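Local coordinates for leucine aminopeptidase 1 (Caenorhabditis elegans, PDB 2HC9), which removes the N-terminal amino acid, preferably leucine, from peptides as a two-zinc aminopeptidase of the M17 family and probably serves in digestion, at residues 4-9 with 165-170; 194-199 with 282-287; 201-206 with 237-242; 219-224 with 229-234. The protein carries 1 engineered substitution. All coordinates share one frame; numbering follows the deposited sequence. Where two conformers were deposited one is given.

Contact 1. Residues 4-9 with 165-170; sequences VLVRNG and DLSESV
V4 and V6, alternate residues on one face of strand 3-8, turn their side chains toward S167 on helix 157-178. From CB of S167 the path is short: CB itself lies 4.1 Å from V4 CG1, and OG at the tip comes to 3.8 Å from V6 CG2. S167 OG also passes V4 CG1 at 4.2 Å, so the serine's end rests against methyls from both valines. Its chi1 of -64° sets OG beside the backbone N and anti to the carbonyl carbon, and from there it hydrogen-bonds to the backbone O of L163, one turn back in the same helix. V6 presents the methyl beside its own backbone N, whereas V4 presents the one beside its carbonyl carbon. Strand 3-8 is an outer strand of the six-stranded sheet of the N-terminal domain, paired with strand 145-151, and helix 157-178 covers it here; V6 N is bonded to T164 OG1 of that helix. V124 of helix 120-128 touches both V6 and S167. The contact is small, and purely van der Waals between these two segments: with its hydroxyl bonded to L163 O inside its own helix, the buried S167 can also present that oxygen to hydrocarbon.

Contact 2. Residues 194-199 with 282-287; sequences VKVGNA and MLEAYS
With chi1 at 169°, V196 holds CG1 anti to its backbone N and CG2 beside it, and L283, with CG likewise anti (chi1 176°), sends CD1 against the fork of the valine. L283 CD1 lies 3.7 Å from V196 CB and 3.8 Å from V196 CG1, while V196 CG2 sits slightly farther off, against CD1, CG and CD2 of L283. On its other flank V196 CG1 meets S287 CB at 3.8 Å. The edge of the Y286 ring is next, Y286 CD2 lying 4.4 Å from V196 CG1, which stays close to the ring plane. E284 begins pointing away, but its chain doubles back and brings OE2 to 4.2 Å from V196 CG2. Helices 186-199 and 277-290 belong to the alpha/beta catalytic domain and run side by side, their segment axes 10.4 Å apart and only 11° from parallel; V196 is the residue of its segment that makes the side-chain contacts. Cutting V196 back to an alanine would keep the CB contact with L283 CD1 but would probably leave S287 CB and the Y286 edge without the CG1 methyl, opening a gap between the helices. Beneath, L283 packs on L236 and L302, and Y286 on L236, L298 and A300, all from strands 232-238 and 297-307.

Contact 3. Residues 201-206 with 237-242; sequences GSKITV and SHEVPG
K203 and S237 form an antiparallel hydrogen-bonded pair, joined by two backbone bonds: K203 N gives to S237 O at 3.0 Å, and S237 N to K203 O at 2.9 Å. S202, just before the pair, adds a CA-H...O contact from its CA to S237 O at 3.4 Å. Farther out, K203 runs fully extended toward E239, which lies beyond the end of strand 232-238. The charged ends stop short of touching, K203 NZ being 4.6 Å from E239 OE1, and two waters span the interval. One accepts from NZ and donates to OE2, the other accepts from NZ and donates to OE1, so each carboxylate oxygen has its own water link to the same ammonium group. The opposite charges are thus joined through solvent and not in direct contact. The packing is thin: K203 CD lies 3.9 Å from E239 OE1 where the two chains cross, and the CB atoms of K203 and S237, on the same sheet face, are 4.2 Å apart. S237 OG is bonded to H299 ND1 of strand 297-307, and S202 OG to T200 OG1 and Y286 OH. G201 ends helix 186-199 in a Schellman motif, after which strand 203-208 forms a border of the catalytic-domain sheet beside 232-238, with I204 and V206 packed against that same helix.

Contact 4. Residues 219-224 with 229-234; sequences GIYHVG and TPPAFV
The C-terminal turn of helix 218-224 and the chain that leads into strand 232-238 form a tight helix-loop-strand connection in the catalytic domain, where G224 lies about 8 Å from the side chain of the zinc ligand E336. P231 fits against the helix end. Its CB is 3.7 Å from I220 O, CD lies 3.5 Å from G224 O, and CG approaches Y221 CD2 obliquely at 4.3 Å. G224 must be small: a CB there would point toward P231 and run into its ring. A water ties the two ends of the connection, donating to G224 O at 2.7 Å and to T229 O at 3.0 Å. One turn earlier in the helix, I220 CG1 stands beside the backbone N (chi1 -53°), carrying I220 CD1 to 3.5 Å from F233 CD1; the isoleucine chain stands roughly perpendicular to that of the phenylalanine, I220 CD1 also touching F233 CB. The other branch, I220 CG2, reaches A232 O at 3.8 Å. A serine in place of P231 would remove CG and CD, and would probably leave a gap beside Y221 CD2 and G224 O and the chain entering the strand freer to turn. L212 of helix 210-215 touches I220, P231 and F233, while V305 of strand 297-307 packs on I220 and P231. F233 also meets Y347 of helix 337-350 edge-to-face, and strand 232-238 lies between strands 203-208 and 297-307.

In the fold
Contact 1 belongs to the N-terminal part of the chain, where a helix covers its sheet; contacts 2, 3 and 4 all lie in the catalytic domain. Contacts 1, 2 and 4 are buried and mainly apolar across their segments, whereas contact 3, toward the surface, relies on backbone pairing and water-linked charges. S169 on the helix of contact 1 probably bonds to E284 O of contact 2, connecting the two parts. Contacts 2 and 3 adjoin through Y286 OH and S202 OG, a probable hydrogen bond, as helix 186-199 passes into strand 203-208. Contacts 3 and 4 use opposite ends of strand 232-238, and contact 4 comes nearest the zinc site.

Contact 1. Residues 4-9 with 165-170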
loop_
_atom_site.group_PDB
_atom_site.type_symbol
_atom_site.label_atom_id
_atom_site.label_comp_id
_atom_site.label_asym_id
_atom_site.label_seq_id
_atom_site.Cartn_x
_atom_site.Cartn_y
_atom_site.Cartn_z
ATOM N N VAL A 4 -45.834 -9.416 -9.993
ATOM C CA VAL A 4 -46.176 -9.101 -8.609
ATOM C C VAL A 4 -47.456 -8.272 -8.580
ATOM O O VAL A 4 -47.533 -7.214 -9.180
ATOM C CB VAL A 4 -45.019 -8.355 -7.878
ATOM C CG1 VAL A 4 -45.473 -7.901 -6.491
ATOM C CG2 VAL A 4 -43.808 -9.246 -7.754
ATOM N N LEU A 5 -48.479 -8.788 -7.907
ATOM C CA LEU A 5 -49.740 -8.057 -7.765
ATOM C C LEU A 5 -49.979 -7.869 -6.284
ATOM O O LEU A 5 -49.803 -8.807 -5.499
ATOM C CB LEU A 5 -50.916 -8.890 -8.337
ATOM C CG LEU A 5 -52.298 -8.225 -8.185
ATOM C CD1 LEU A 5 -52.387 -6.967 -9.068
ATOM C CD2 LEU A 5 -53.414 -9.223 -8.573
ATOM N N VAL A 6 -50.368 -6.662 -5.910
ATOM C CA VAL A 6 -50.718 -6.360 -4.541
ATOM C C VAL A 6 -52.251 -6.274 -4.478
ATOM O O VAL A 6 -52.873 -5.566 -5.286
ATOM C CB VAL A 6 -50.094 -5.013 -4.067
ATOM C CG1 VAL A 6 -50.476 -4.733 -2.601
ATOM C CG2 VAL A 6 -48.563 -5.037 -4.239
ATOM N N ARG A 7 -52.842 -7.006 -3.536
ATOM C CA ARG A 7 -54.309 -6.998 -3.377
ATOM C C ARG A 7 -54.734 -6.553 -1.998
ATOM O O ARG A 7 -54.031 -6.744 -0.999
ATOM C CB ARG A 7 -54.893 -8.392 -3.650
ATOM C CG ARG A 7 -54.591 -8.919 -5.060
ATOM C CD ARG A 7 -55.254 -10.267 -5.373
ATOM N NE ARG A 7 -54.809 -11.355 -4.508
ATOM C CZ ARG A 7 -55.006 -12.644 -4.789
ATOM N NH1 ARG A 7 -55.640 -12.987 -5.910
ATOM N NH2 ARG A 7 -54.610 -13.588 -3.948
ATOM N N ASN A 8 -55.939 -5.997 -1.956
ATOM C CA ASN A 8 -56.541 -5.508 -0.736
ATOM C C ASN A 8 -57.346 -6.654 -0.132
ATOM O O ASN A 8 -58.492 -6.857 -0.518
ATOM C CB ASN A 8 -57.461 -4.355 -1.144
ATOM C CG ASN A 8 -58.142 -3.687 0.026
ATOM O OD1 ASN A 8 -57.776 -3.877 1.197
ATOM N ND2 ASN A 8 -59.152 -2.868 -0.295
ATOM N N GLY A 9 -56.737 -7.431 0.767
ATOM C CA GLY A 9 -57.409 -8.570 1.417
ATOM C C GLY A 9 -56.960 -9.922 0.892
ATOM O O GLY A 9 -56.571 -10.048 -0.283
ATOM N N ASP A 165 -47.979 -0.753 -8.701
ATOM C CA ASP A 165 -47.129 0.119 -9.512
ATOM C C ASP A 165 -45.829 0.450 -8.785
ATOM O O ASP A 165 -44.763 0.528 -9.412
ATOM C CB ASP A 165 -47.862 1.409 -9.831
ATOM C CG ASP A 165 -48.921 1.234 -10.920
ATOM O OD1 ASP A 165 -48.815 0.287 -11.723
ATOM O OD2 ASP A 165 -49.841 2.062 -10.971
ATOM N N LEU A 166 -45.918 0.663 -7.478
ATOM C CA LEU A 166 -44.703 0.924 -6.704
ATOM C C LEU A 166 -43.788 -0.306 -6.700
ATOM O O LEU A 166 -42.572 -0.183 -6.903
ATOM C CB LEU A 166 -45.051 1.313 -5.265
ATOM C CG LEU A 166 -43.822 1.510 -4.356
ATOM C CD1 LEU A 166 -42.971 2.690 -4.863
ATOM C CD2 LEU A 166 -44.287 1.723 -2.913
ATOM N N SER A 167 -44.371 -1.485 -6.488
ATOM C CA SER A 167 -43.609 -2.728 -6.589
ATOM C C SER A 167 -42.881 -2.832 -7.921
ATOM O O SER A 167 -41.721 -3.233 -7.966
ATOM C CB SER A 167 -44.511 -3.953 -6.399
ATOM O OG SER A 167 -45.062 -3.984 -5.092
ATOM N N GLU A 168 -43.571 -2.496 -9.005
ATOM C CA GLU A 168 -42.946 -2.518 -10.330
ATOM C C GLU A 168 -41.827 -1.488 -10.416
ATOM O O GLU A 168 -40.759 -1.776 -10.942
ATOM C CB GLU A 168 -44.001 -2.293 -11.430
ATOM C CG GLU A 168 -43.419 -2.094 -12.852
ATOM C CD GLU A 168 -42.813 -3.366 -13.483
ATOM O OE1 GLU A 168 -42.662 -4.411 -12.827
ATOM O OE2 GLU A 168 -42.457 -3.310 -14.677
ATOM N N SER A 169 -42.056 -0.290 -9.885
ATOM C CA SER A 169 -41.035 0.768 -9.992
ATOM C C SER A 169 -39.780 0.350 -9.213
ATOM O O SER A 169 -38.650 0.559 -9.683
ATOM C CB SER A 169 -41.588 2.089 -9.461
ATOM O OG SER A 169 -42.339 2.763 -10.463
ATOM N N VAL A 170 -39.992 -0.251 -8.042
ATOM C CA VAL A 170 -38.905 -0.786 -7.203
ATOM C C VAL A 170 -38.127 -1.855 -7.967
ATOM O O VAL A 170 -36.884 -1.773 -8.104
ATOM C CB VAL A 170 -39.439 -1.326 -5.828
ATOM C CG1 VAL A 170 -38.349 -2.132 -5.088
ATOM C CG2 VAL A 170 -39.933 -0.127 -4.951
#

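Contact 2. Residues 194-199 with 282-287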
loop_
_atom_site.group_PDB
_atom_site.type_symbol
_atom_site.label_atom_id
_atom_site.label_comp_id
_atom_site.label_asym_id
_atom_site.label_seq_id
_atom_site.Cartn_x
_atom_site.Cartn_y
_atom_site.Cartn_z
ATOM N N VAL A 194 -36.793 6.598 -22.394
ATOM C CA VAL A 194 -37.754 6.966 -23.453
ATOM C C VAL A 194 -39.024 6.082 -23.425
ATOM O O VAL A 194 -40.140 6.574 -23.646
ATOM C CB VAL A 194 -37.095 7.016 -24.849
ATOM C CG1 VAL A 194 -38.170 7.208 -25.976
ATOM C CG2 VAL A 194 -36.083 8.158 -24.897
ATOM N N LYS A 195 -38.861 4.800 -23.111
ATOM C CA LYS A 195 -40.019 3.917 -22.922
ATOM C C LYS A 195 -40.963 4.421 -21.834
ATOM O O LYS A 195 -42.169 4.460 -22.031
ATOM C CB LYS A 195 -39.558 2.497 -22.581
ATOM C CG LYS A 195 -39.084 1.731 -23.783
ATOM C CD LYS A 195 -38.705 0.283 -23.401
ATOM C CE LYS A 195 -39.958 -0.572 -23.256
ATOM N NZ LYS A 195 -39.646 -1.971 -22.839
ATOM N N VAL A 196 -40.407 4.807 -20.687
ATOM C CA VAL A 196 -41.200 5.392 -19.605
ATOM C C VAL A 196 -41.800 6.743 -20.059
ATOM O O VAL A 196 -42.974 7.031 -19.788
ATOM C CB VAL A 196 -40.346 5.579 -18.305
ATOM C CG1 VAL A 196 -41.108 6.431 -17.263
ATOM C CG2 VAL A 196 -39.922 4.216 -17.733
ATOM N N GLY A 197 -40.998 7.544 -20.762
ATOM C CA GLY A 197 -41.478 8.798 -21.374
ATOM C C GLY A 197 -42.732 8.576 -22.224
ATOM O O GLY A 197 -43.706 9.338 -22.119
ATOM N N ASN A 198 -42.702 7.542 -23.059
ATOM C CA ASN A 198 -43.839 7.239 -23.930
ATOM C C ASN A 198 -45.046 6.769 -23.111
ATOM O O ASN A 198 -46.166 7.258 -23.321
ATOM C CB ASN A 198 -43.457 6.217 -25.015
ATOM C CG ASN A 198 -42.929 6.876 -26.295
ATOM O OD1 ASN A 198 -43.704 7.266 -27.167
ATOM N ND2 ASN A 198 -41.611 6.976 -26.419
ATOM N N ALA A 199 -44.815 5.844 -22.179
ATOM C CA ALA A 199 -45.892 5.268 -21.344
ATOM C C ALA A 199 -46.605 6.326 -20.520
ATOM O O ALA A 199 -47.817 6.243 -20.287
ATOM C CB ALA A 199 -45.346 4.167 -20.423
ATOM N N MET A 282 -34.775 7.806 -9.923
ATOM C CA MET A 282 -35.551 9.012 -10.293
ATOM C C MET A 282 -36.545 8.703 -11.425
ATOM O O MET A 282 -37.714 9.113 -11.370
ATOM C CB MET A 282 -34.632 10.180 -10.711
ATOM C CG MET A 282 -33.818 10.798 -9.528
ATOM S SD MET A 282 -34.843 11.090 -8.062
ATOM C CE MET A 282 -34.305 12.725 -7.527
ATOM N N LEU A 283 -36.075 7.978 -12.436
ATOM C CA LEU A 283 -36.935 7.545 -13.552
ATOM C C LEU A 283 -38.144 6.758 -13.058
ATOM O O LEU A 283 -39.293 7.000 -13.489
ATOM C CB LEU A 283 -36.118 6.656 -14.507
ATOM C CG LEU A 283 -36.905 6.037 -15.671
ATOM C CD1 LEU A 283 -37.476 7.171 -16.531
ATOM C CD2 LEU A 283 -36.068 5.036 -16.474
ATOM N N GLU A 284 -37.902 5.796 -12.165
ATOM C CA GLU A 284 -38.986 4.936 -11.695
ATOM C C GLU A 284 -39.882 5.587 -10.661
ATOM O O GLU A 284 -41.070 5.265 -10.583
ATOM C CB GLU A 284 -38.455 3.576 -11.215
ATOM C CG GLU A 284 -37.668 2.823 -12.319
ATOM C CD GLU A 284 -38.540 2.415 -13.517
ATOM O OE1 GLU A 284 -39.762 2.235 -13.331
ATOM O OE2 GLU A 284 -37.978 2.238 -14.626
ATOM N N ALA A 285 -39.334 6.533 -9.893
ATOM C CA ALA A 285 -40.181 7.429 -9.075
ATOM C C ALA A 285 -41.121 8.269 -9.930
ATOM O O ALA A 285 -42.296 8.393 -9.609
ATOM C CB ALA A 285 -39.331 8.364 -8.182
ATOM N N TYR A 286 -40.582 8.879 -10.983
ATOM C CA TYR A 286 -41.365 9.693 -11.903
ATOM C C TYR A 286 -42.498 8.838 -12.469
ATOM O O TYR A 286 -43.647 9.268 -12.503
ATOM C CB TYR A 286 -40.450 10.192 -13.024
ATOM C CG TYR A 286 -41.121 10.989 -14.131
ATOM C CD1 TYR A 286 -41.242 12.376 -14.029
ATOM C CD2 TYR A 286 -41.618 10.353 -15.289
ATOM C CE1 TYR A 286 -41.823 13.121 -15.023
ATOM C CE2 TYR A 286 -42.206 11.104 -16.318
ATOM C CZ TYR A 286 -42.294 12.486 -16.176
ATOM O OH TYR A 286 -42.868 13.255 -17.159
ATOM N N SER A 287 -42.156 7.634 -12.918
ATOM C CA SER A 287 -43.150 6.711 -13.461
ATOM C C SER A 287 -44.294 6.432 -12.466
ATOM O O SER A 287 -45.474 6.566 -12.810
ATOM C CB SER A 287 -42.483 5.411 -13.887
ATOM O OG SER A 287 -43.440 4.455 -14.339
#

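Contact 3. Residues 201-206 with 237-242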
loop_
_atom_site.group_PDB
_atom_site.type_symbol
_atom_site.label_atom_id
_atom_site.label_comp_id
_atom_site.label_asym_id
_atom_site.label_seq_id
_atom_site.Cartn_x
_atom_site.Cartn_y
_atom_site.Cartn_z
ATOM N N GLY A 201 -46.915 9.573 -21.375
ATOM C CA GLY A 201 -47.313 10.691 -22.207
ATOM C C GLY A 201 -46.508 11.961 -21.976
ATOM O O GLY A 201 -47.034 13.075 -22.127
ATOM N N SER A 202 -45.230 11.792 -21.625
ATOM C CA SER A 202 -44.333 12.912 -21.322
ATOM C C SER A 202 -43.936 13.652 -22.580
ATOM O O SER A 202 -43.886 13.078 -23.685
ATOM C CB SER A 202 -43.040 12.373 -20.666
ATOM O OG SER A 202 -43.339 11.780 -19.426
ATOM N N LYS A 203 -43.587 14.923 -22.409
ATOM C CA LYS A 203 -42.772 15.598 -23.408
ATOM C C LYS A 203 -41.336 15.103 -23.215
ATOM O O LYS A 203 -40.803 15.204 -22.111
ATOM C CB LYS A 203 -42.847 17.098 -23.210
ATOM C CG LYS A 203 -41.949 17.870 -24.167
ATOM C CD LYS A 203 -42.078 19.370 -23.927
ATOM C CE LYS A 203 -41.125 20.131 -24.835
ATOM N NZ LYS A 203 -41.032 21.565 -24.435
ATOM N N ILE A 204 -40.719 14.582 -24.275
ATOM C CA ILE A 204 -39.407 13.929 -24.155
ATOM C C ILE A 204 -38.339 14.739 -24.891
ATOM O O ILE A 204 -38.513 15.069 -26.064
ATOM C CB ILE A 204 -39.440 12.503 -24.744
ATOM C CG1 ILE A 204 -40.533 11.650 -24.060
ATOM C CG2 ILE A 204 -38.059 11.809 -24.646
ATOM C CD1 ILE A 204 -40.850 10.376 -24.866
ATOM N N THR A 205 -37.255 15.080 -24.194
ATOM C CA THR A 205 -36.103 15.728 -24.842
ATOM C C THR A 205 -34.875 14.835 -24.669
ATOM O O THR A 205 -34.631 14.357 -23.581
ATOM C CB THR A 205 -35.833 17.075 -24.202
ATOM O OG1 THR A 205 -37.044 17.836 -24.197
ATOM C CG2 THR A 205 -34.708 17.859 -24.954
ATOM N N VAL A 206 -34.151 14.580 -25.755
ATOM C CA VAL A 206 -32.917 13.793 -25.715
ATOM C C VAL A 206 -31.856 14.619 -26.403
ATOM O O VAL A 206 -32.008 14.995 -27.568
ATOM C CB VAL A 206 -33.076 12.412 -26.420
ATOM C CG1 VAL A 206 -31.726 11.651 -26.481
ATOM C CG2 VAL A 206 -34.121 11.567 -25.699
ATOM N N SER A 237 -40.883 15.401 -19.254
ATOM C CA SER A 237 -41.650 16.472 -18.596
ATOM C C SER A 237 -43.143 16.175 -18.561
ATOM O O SER A 237 -43.734 15.790 -19.591
ATOM C CB SER A 237 -41.400 17.813 -19.290
ATOM O OG SER A 237 -40.028 18.197 -19.137
ATOM N N HIS A 238 -43.705 16.349 -17.358
ATOM C CA HIS A 238 -45.139 16.220 -17.052
ATOM C C HIS A 238 -45.596 17.628 -16.677
ATOM O O HIS A 238 -45.475 18.061 -15.525
ATOM C CB HIS A 238 -45.311 15.251 -15.876
ATOM C CG HIS A 238 -46.722 15.117 -15.367
ATOM N ND1 HIS A 238 -47.678 14.350 -16.007
ATOM C CD2 HIS A 238 -47.323 15.623 -14.259
ATOM C CE1 HIS A 238 -48.808 14.388 -15.314
ATOM N NE2 HIS A 238 -48.616 15.141 -14.242
ATOM N N GLU A 239 -46.067 18.363 -17.679
ATOM C CA GLU A 239 -46.359 19.783 -17.502
ATOM C C GLU A 239 -47.819 20.012 -17.160
ATOM O O GLU A 239 -48.722 19.539 -17.863
ATOM C CB GLU A 239 -45.907 20.572 -18.735
ATOM C CG GLU A 239 -44.388 20.416 -18.919
ATOM C CD GLU A 239 -43.793 21.214 -20.063
ATOM O OE1 GLU A 239 -44.294 21.127 -21.206
ATOM O OE2 GLU A 239 -42.778 21.900 -19.811
ATOM N N VAL A 240 -48.043 20.689 -16.044
ATOM C CA VAL A 240 -49.388 20.934 -15.556
ATOM C C VAL A 240 -49.584 22.456 -15.544
ATOM O O VAL A 240 -49.051 23.149 -14.676
ATOM C CB VAL A 240 -49.680 20.309 -14.159
ATOM C CG1 VAL A 240 -51.119 20.665 -13.735
ATOM C CG2 VAL A 240 -49.496 18.760 -14.173
ATOM N N PRO A 241 -50.305 22.980 -16.552
ATOM C CA PRO A 241 -50.563 24.420 -16.646
ATOM C C PRO A 241 -51.132 24.917 -15.332
ATOM O O PRO A 241 -52.004 24.263 -14.754
ATOM C CB PRO A 241 -51.625 24.512 -17.751
ATOM C CG PRO A 241 -51.299 23.340 -18.644
ATOM C CD PRO A 241 -50.925 22.238 -17.669
ATOM N N GLY A 242 -50.589 26.026 -14.844
ATOM C CA GLY A 242 -51.064 26.632 -13.605
ATOM C C GLY A 242 -50.666 25.939 -12.311
ATOM O O GLY A 242 -51.135 26.314 -11.246
HETATM O O HOH W 1 -40.679 21.818 -21.611
HETATM O O HOH W 2 -43.588 22.458 -23.239
#

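Contact 4. Residues 219-224 with 229-234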
loop_
_atom_site.group_PDB
_atom_site.type_symbol
_atom_site.label_atom_id
_atom_site.label_comp_id
_atom_site.label_asym_id
_atom_site.label_seq_id
_atom_site.Cartn_x
_atom_site.Cartn_y
_atom_site.Cartn_z
ATOM N N GLY A 219 -20.123 19.434 -18.512
ATOM C CA GLY A 219 -20.000 18.357 -17.536
ATOM C C GLY A 219 -20.420 17.029 -18.130
ATOM O O GLY A 219 -19.659 16.065 -18.085
ATOM N N ILE A 220 -21.635 16.973 -18.675
ATOM C CA ILE A 220 -22.164 15.705 -19.211
ATOM C C ILE A 220 -21.293 15.242 -20.388
ATOM O O ILE A 220 -20.907 14.078 -20.451
ATOM C CB ILE A 220 -23.630 15.844 -19.654
ATOM C CG1 ILE A 220 -24.441 16.432 -18.482
ATOM C CG2 ILE A 220 -24.188 14.474 -20.085
ATOM C CD1 ILE A 220 -25.992 16.386 -18.721
ATOM N N TYR A 221 -20.970 16.162 -21.294
ATOM C CA TYR A 221 -20.202 15.806 -22.486
ATOM C C TYR A 221 -18.796 15.330 -22.136
ATOM O O TYR A 221 -18.353 14.276 -22.602
ATOM C CB TYR A 221 -20.093 16.980 -23.468
ATOM C CG TYR A 221 -19.291 16.596 -24.688
ATOM C CD1 TYR A 221 -17.922 16.918 -24.789
ATOM C CD2 TYR A 221 -19.877 15.870 -25.730
ATOM C CE1 TYR A 221 -17.175 16.564 -25.930
ATOM C CE2 TYR A 221 -19.141 15.514 -26.855
ATOM C CZ TYR A 221 -17.788 15.855 -26.942
ATOM O OH TYR A 221 -17.049 15.490 -28.053
ATOM N N HIS A 222 -18.066 16.140 -21.368
ATOM C CA HIS A 222 -16.664 15.802 -21.154
ATOM C C HIS A 222 -16.463 14.541 -20.317
ATOM O O HIS A 222 -15.550 13.762 -20.572
ATOM C CB HIS A 222 -15.853 17.028 -20.688
ATOM C CG HIS A 222 -15.724 18.063 -21.772
ATOM N ND1 HIS A 222 -14.970 17.858 -22.912
ATOM C CD2 HIS A 222 -16.304 19.279 -21.916
ATOM C CE1 HIS A 222 -15.070 18.921 -23.699
ATOM N NE2 HIS A 222 -15.888 19.793 -23.124
ATOM N N VAL A 223 -17.357 14.301 -19.362
ATOM C CA VAL A 223 -17.313 13.038 -18.621
ATOM C C VAL A 223 -17.534 11.842 -19.548
ATOM O O VAL A 223 -16.802 10.841 -19.472
ATOM C CB VAL A 223 -18.330 13.030 -17.432
ATOM C CG1 VAL A 223 -18.503 11.632 -16.855
ATOM C CG2 VAL A 223 -17.854 14.023 -16.334
ATOM N N GLY A 224 -18.560 11.930 -20.393
ATOM C CA GLY A 224 -18.997 10.755 -21.176
ATOM C C GLY A 224 -18.326 10.547 -22.532
ATOM O O GLY A 224 -18.613 9.551 -23.217
ATOM N N THR A 229 -20.304 4.256 -26.027
ATOM C CA THR A 229 -21.517 4.807 -26.637
ATOM C C THR A 229 -21.674 6.207 -26.041
ATOM O O THR A 229 -21.108 6.489 -24.980
ATOM C CB THR A 229 -22.764 3.935 -26.325
ATOM O OG1 THR A 229 -22.884 3.788 -24.907
ATOM C CG2 THR A 229 -22.637 2.503 -26.976
ATOM N N PRO A 230 -22.330 7.117 -26.766
ATOM C CA PRO A 230 -22.199 8.528 -26.384
ATOM C C PRO A 230 -22.982 8.989 -25.152
ATOM O O PRO A 230 -23.958 8.341 -24.731
ATOM C CB PRO A 230 -22.668 9.284 -27.629
ATOM C CG PRO A 230 -23.494 8.340 -28.370
ATOM C CD PRO A 230 -23.079 6.943 -28.023
ATOM N N PRO A 231 -22.541 10.116 -24.563
ATOM C CA PRO A 231 -23.259 10.671 -23.424
ATOM C C PRO A 231 -24.649 11.182 -23.873
ATOM O O PRO A 231 -24.837 11.483 -25.057
ATOM C CB PRO A 231 -22.347 11.857 -22.977
ATOM C CG PRO A 231 -21.584 12.246 -24.245
ATOM C CD PRO A 231 -21.335 10.906 -24.921
ATOM N N ALA A 232 -25.594 11.290 -22.940
ATOM C CA ALA A 232 -26.923 11.829 -23.242
ATOM C C ALA A 232 -27.478 12.510 -22.030
ATOM O O ALA A 232 -27.143 12.169 -20.889
ATOM C CB ALA A 232 -27.890 10.708 -23.681
ATOM N N PHE A 233 -28.349 13.474 -22.288
ATOM C CA PHE A 233 -29.189 14.063 -21.269
ATOM C C PHE A 233 -30.646 13.868 -21.719
ATOM O O PHE A 233 -31.014 14.238 -22.844
ATOM C CB PHE A 233 -28.870 15.551 -21.196
ATOM C CG PHE A 233 -29.649 16.305 -20.138
ATOM C CD1 PHE A 233 -29.492 16.012 -18.781
ATOM C CD2 PHE A 233 -30.486 17.344 -20.504
ATOM C CE1 PHE A 233 -30.144 16.744 -17.791
ATOM C CE2 PHE A 233 -31.156 18.087 -19.531
ATOM C CZ PHE A 233 -31.006 17.787 -18.172
ATOM N N VAL A 234 -31.439 13.242 -20.861
ATOM C CA VAL A 234 -32.836 12.940 -21.197
ATOM C C VAL A 234 -33.736 13.662 -20.219
ATOM O O VAL A 234 -33.553 13.550 -18.998
ATOM C CB VAL A 234 -33.104 11.422 -21.097
ATOM C CG1 VAL A 234 -34.617 11.100 -21.299
ATOM C CG2 VAL A 234 -32.226 10.669 -22.120
HETATM O O HOH W 3 -20.735 8.111 -22.519
#